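Local coordinates for magnesium and cobalt efflux protein CorC (Pseudomonas aeruginosa, PDB 3LLB), which probably takes part in magnesium and cobalt ion transport, the piece crystallised here being its C-terminal transporter-associated (CorC_HlyC) domain, at residues H48-N53 against R71-L76. Residues are numbered along the deposited sequence; the frame is centred on the assembly and turned at random.
Sequences HLPKRN and RRVHLL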
ATOM      1  N   HIS A  48      -5.218  -2.048 -12.848  1.00 10.63           N
ATOM      2  CA  HIS A  48      -6.688  -2.012 -12.793  1.00 10.78           C
ATOM      3  C   HIS A  48      -7.063  -1.631 -11.377  1.00  9.29           C
ATOM      4  O   HIS A  48      -6.189  -1.671 -10.481  1.00 12.03           O
ATOM      5  CB  HIS A  48      -7.376  -3.349 -13.216  1.00 11.18           C
ATOM      6  CG  HIS A  48      -6.926  -4.542 -12.427  1.00 12.19           C
ATOM      7  ND1 HIS A  48      -7.542  -4.959 -11.268  1.00 14.33           N
ATOM      8  CD2 HIS A  48      -5.903  -5.400 -12.631  1.00 10.81           C
ATOM      9  CE1 HIS A  48      -6.920  -6.019 -10.790  1.00 11.19           C
ATOM     10  NE2 HIS A  48      -5.921  -6.303 -11.593  1.00 14.70           N
ATOM     11  N   LEU A  49      -8.343  -1.300 -11.147  1.00  8.52           N
ATOM     12  CA  LEU A  49      -8.890  -1.125  -9.798  1.00  8.17           C
ATOM     13  C   LEU A  49      -9.105  -2.497  -9.150  1.00  8.07           C
ATOM     14  O   LEU A  49      -9.955  -3.297  -9.607  1.00  9.22           O
ATOM     15  CB  LEU A  49     -10.213  -0.358  -9.879  1.00  8.41           C
ATOM     16  CG  LEU A  49     -10.983  -0.065  -8.557  1.00  8.82           C
ATOM     17  CD1 LEU A  49     -10.197   0.897  -7.686  1.00 11.55           C
ATOM     18  CD2 LEU A  49     -12.372   0.453  -8.881  1.00  6.26           C
ATOM     19  N   PRO A  50      -8.312  -2.820  -8.110  1.00  8.91           N
ATOM     20  CA  PRO A  50      -8.452  -4.122  -7.527  1.00  9.42           C
ATOM     21  C   PRO A  50      -9.653  -4.201  -6.600  1.00 10.33           C
ATOM     22  O   PRO A  50     -10.186  -3.183  -6.102  1.00 11.32           O
ATOM     23  CB  PRO A  50      -7.145  -4.284  -6.752  1.00  9.12           C
ATOM     24  CG  PRO A  50      -6.853  -2.910  -6.297  1.00  9.46           C
ATOM     25  CD  PRO A  50      -7.257  -2.051  -7.451  1.00  9.26           C
ATOM     26  N   LYS A  51     -10.041  -5.439  -6.339  1.00 12.08           N
ATOM     27  CA  LYS A  51     -11.046  -5.776  -5.357  1.00 11.40           C
ATOM     28  C   LYS A  51     -10.349  -6.241  -4.126  1.00 11.20           C
ATOM     29  O   LYS A  51      -9.138  -6.525  -4.146  1.00  9.77           O
ATOM     30  CB  LYS A  51     -11.951  -6.885  -5.884  1.00 13.82           C
ATOM     31  CG  LYS A  51     -12.971  -6.355  -6.850  1.00 17.44           C
ATOM     32  CD  LYS A  51     -13.711  -7.453  -7.557  1.00 23.21           C
ATOM     33  CE  LYS A  51     -15.209  -7.049  -7.902  1.00 28.10           C
ATOM     34  NZ  LYS A  51     -15.572  -5.560  -7.717  1.00 30.47           N
ATOM     35  N   ARG A  52     -11.073  -6.224  -3.025  1.00 10.94           N
ATOM     36  CA  ARG A  52     -10.620  -6.848  -1.811  1.00 10.35           C
ATOM     37  C   ARG A  52      -9.986  -8.225  -2.057  1.00  9.90           C
ATOM     38  O   ARG A  52     -10.486  -9.055  -2.847  1.00  9.50           O
ATOM     39  CB  ARG A  52     -11.801  -6.978  -0.834  1.00 11.22           C
ATOM     40  CG  ARG A  52     -11.374  -7.442   0.526  1.00 11.44           C
ATOM     41  CD  ARG A  52     -12.393  -7.241   1.569  1.00 13.24           C
ATOM     42  NE  ARG A  52     -11.746  -7.221   2.871  1.00 17.73           N
ATOM     43  CZ  ARG A  52     -11.505  -8.304   3.567  1.00 16.45           C
ATOM     44  NH1 ARG A  52     -11.832  -9.471   3.086  1.00 20.47           N
ATOM     45  NH2 ARG A  52     -10.922  -8.227   4.692  1.00 15.38           N
ATOM     46  N   ASN A  53      -8.861  -8.430  -1.383  1.00 10.70           N
ATOM     47  CA  ASN A  53      -8.057  -9.653  -1.319  1.00 10.78           C
ATOM     48  C   ASN A  53      -7.130  -9.870  -2.516  1.00 10.08           C
ATOM     49  O   ASN A  53      -6.420 -10.840  -2.558  1.00 11.28           O
ATOM     50  CB  ASN A  53      -8.889 -10.873  -1.006  1.00 11.66           C
ATOM     51  CG  ASN A  53      -9.419 -10.858   0.377  1.00 14.47           C
ATOM     52  OD1 ASN A  53      -8.818 -10.278   1.293  1.00 19.52           O
ATOM     53  ND2 ASN A  53     -10.556 -11.483   0.557  1.00 16.80           N
ATOM     54  N   ARG A  71     -14.146   3.415  -7.193  1.00  8.43           N
ATOM     55  CA  ARG A  71     -13.198   4.394  -7.731  1.00  8.82           C
ATOM     56  C   ARG A  71     -11.723   4.185  -7.269  1.00  9.14           C
ATOM     57  O   ARG A  71     -10.822   4.501  -7.996  1.00  6.51           O
ATOM     58  CB  ARG A  71     -13.575   5.806  -7.239  1.00 10.46           C
ATOM     59  CG  ARG A  71     -14.875   6.417  -7.681  1.00 17.21           C
ATOM     60  CD  ARG A  71     -14.675   7.413  -8.897  1.00 23.42           C
ATOM     61  NE  ARG A  71     -14.172   6.836 -10.161  1.00 25.26           N
ATOM     62  CZ  ARG A  71     -14.857   5.994 -10.952  1.00 28.26           C
ATOM     63  NH1 ARG A  71     -16.063   5.549 -10.608  1.00 27.56           N
ATOM     64  NH2 ARG A  71     -14.322   5.547 -12.096  1.00 29.68           N
ATOM     65  N   ARG A  72     -11.491   3.790  -6.001  1.00  8.21           N
ATOM     66  CA  ARG A  72     -10.188   3.797  -5.475  1.00  9.38           C
ATOM     67  C   ARG A  72      -9.926   2.738  -4.406  1.00  7.24           C
ATOM     68  O   ARG A  72     -10.865   2.129  -3.874  1.00  8.18           O
ATOM     69  CB  ARG A  72      -9.841   5.209  -5.029  1.00  9.97           C
ATOM     70  CG  ARG A  72     -10.542   5.666  -3.845  1.00 13.88           C
ATOM     71  CD  ARG A  72     -10.439   7.173  -3.726  1.00 21.56           C
ATOM     72  NE  ARG A  72     -11.682   7.690  -3.178  1.00 29.49           N
ATOM     73  CZ  ARG A  72     -11.805   8.619  -2.200  1.00 34.47           C
ATOM     74  NH1 ARG A  72     -10.734   9.218  -1.632  1.00 37.06           N
ATOM     75  NH2 ARG A  72     -13.032   8.950  -1.780  1.00 35.86           N
ATOM     76  N   VAL A  73      -8.647   2.476  -4.139  1.00  6.99           N
ATOM     77  CA  VAL A  73      -8.219   1.634  -3.023  1.00  5.96           C
ATOM     78  C   VAL A  73      -8.299   2.505  -1.794  1.00  5.56           C
ATOM     79  O   VAL A  73      -7.989   3.702  -1.843  1.00  7.66           O
ATOM     80  CB  VAL A  73      -6.852   1.055  -3.185  1.00  5.67           C
ATOM     81  CG1 VAL A  73      -6.401   0.184  -2.003  1.00  8.08           C
ATOM     82  CG2 VAL A  73      -6.770   0.261  -4.473  1.00  7.41           C
ATOM     83  N   HIS A  74      -8.687   1.912  -0.698  1.00  3.83           N
ATOM     84  CA  HIS A  74      -8.701   2.639   0.565  1.00  4.11           C
ATOM     85  C   HIS A  74      -7.699   2.128   1.613  1.00  4.37           C
ATOM     86  O   HIS A  74      -7.031   2.935   2.254  1.00  5.91           O
ATOM     87  CB  HIS A  74     -10.102   2.654   1.165  1.00  3.94           C
ATOM     88  CG  HIS A  74     -11.071   3.543   0.459  1.00  6.46           C
ATOM     89  ND1 HIS A  74     -10.967   4.920   0.474  1.00  9.31           N
ATOM     90  CD2 HIS A  74     -12.171   3.256  -0.267  1.00  5.44           C
ATOM     91  CE1 HIS A  74     -11.972   5.433  -0.210  1.00 10.59           C
ATOM     92  NE2 HIS A  74     -12.714   4.445  -0.665  1.00  5.43           N
ATOM     93  N   LEU A  75      -7.617   0.819   1.805  1.00  4.48           N
ATOM     94  CA  LEU A  75      -6.796   0.233   2.847  1.00  5.89           C
ATOM     95  C   LEU A  75      -6.075  -0.987   2.288  1.00  6.33           C
ATOM     96  O   LEU A  75      -6.686  -1.820   1.573  1.00  8.50           O
ATOM     97  CB  LEU A  75      -7.690  -0.210   4.012  1.00  5.37           C
ATOM     98  CG  LEU A  75      -8.465   0.845   4.835  1.00  6.31           C
ATOM     99  CD1 LEU A  75      -9.470   0.247   5.861  1.00  7.78           C
ATOM    100  CD2 LEU A  75      -7.480   1.804   5.518  1.00  6.06           C
ATOM    101  N   LEU A  76      -4.785  -1.107   2.629  1.00  7.36           N
ATOM    102  CA  LEU A  76      -3.914  -2.190   2.252  1.00  7.24           C
ATOM    103  C   LEU A  76      -3.445  -2.832   3.532  1.00  5.86           C
ATOM    104  O   LEU A  76      -3.227  -2.138   4.508  1.00  8.12           O
ATOM    105  CB  LEU A  76      -2.700  -1.652   1.476  1.00  8.13           C
ATOM    106  CG  LEU A  76      -3.318  -1.041   0.229  1.00  9.79           C
ATOM    107  CD1 LEU A  76      -2.815   0.284  -0.032  1.00 11.77           C
ATOM    108  CD2 LEU A  76      -3.285  -2.045  -0.905  1.00 11.16           C
TER
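R72, whose backbone receives L49 across the contact, sends its guanidinium along its own strand to H74, which presents CE1 to one face, 3.7 Å off the guanidinium plane and near its middle. The imidazole comes edge-on, R72 NH2 lying in the ring plane at its edge, so the two groups meet edge to face. D69 ties this to the turn, taking H74 NE2 on OD2 and the backbone N of both R71 and R72 on OD1, in the manner of an Asx turn.

The contact itself illustrates how an irregular loop can lie against the run into a strand through methyl-to-peptide and apolar contacts. With CG anti to the backbone N (chi1 180°), L49 reaches out to the R71-R72 peptide; its CD1 lies 3.6 Å from R72 N and 3.6 Å from R71 C, while CD2 approaches R71 N at 3.8 Å. Next in the chain, the P50 ring crosses V73 at about a right angle, and P50 CG sits 3.7 Å from V73 CG2, the methyl beside the valine's backbone N. Within the loop, a weak hydrogen bond, nearly straight at 170°, runs from H48 ND1 to L49 O (3.4 Å).

This small interface, 166 Å² in all, packs the loop between helix 38-46 and strand 55-58 against the turn entering strand 73-80 and its first residue, just ahead of the classic beta bulge where H74 and L75 face N67. P50 also rests on V65 of strand 61-68, and V73 on M43 of helix 38-46, so the loop, the hairpin of strands 61-68 and 73-80, and helix 38-46 come together here.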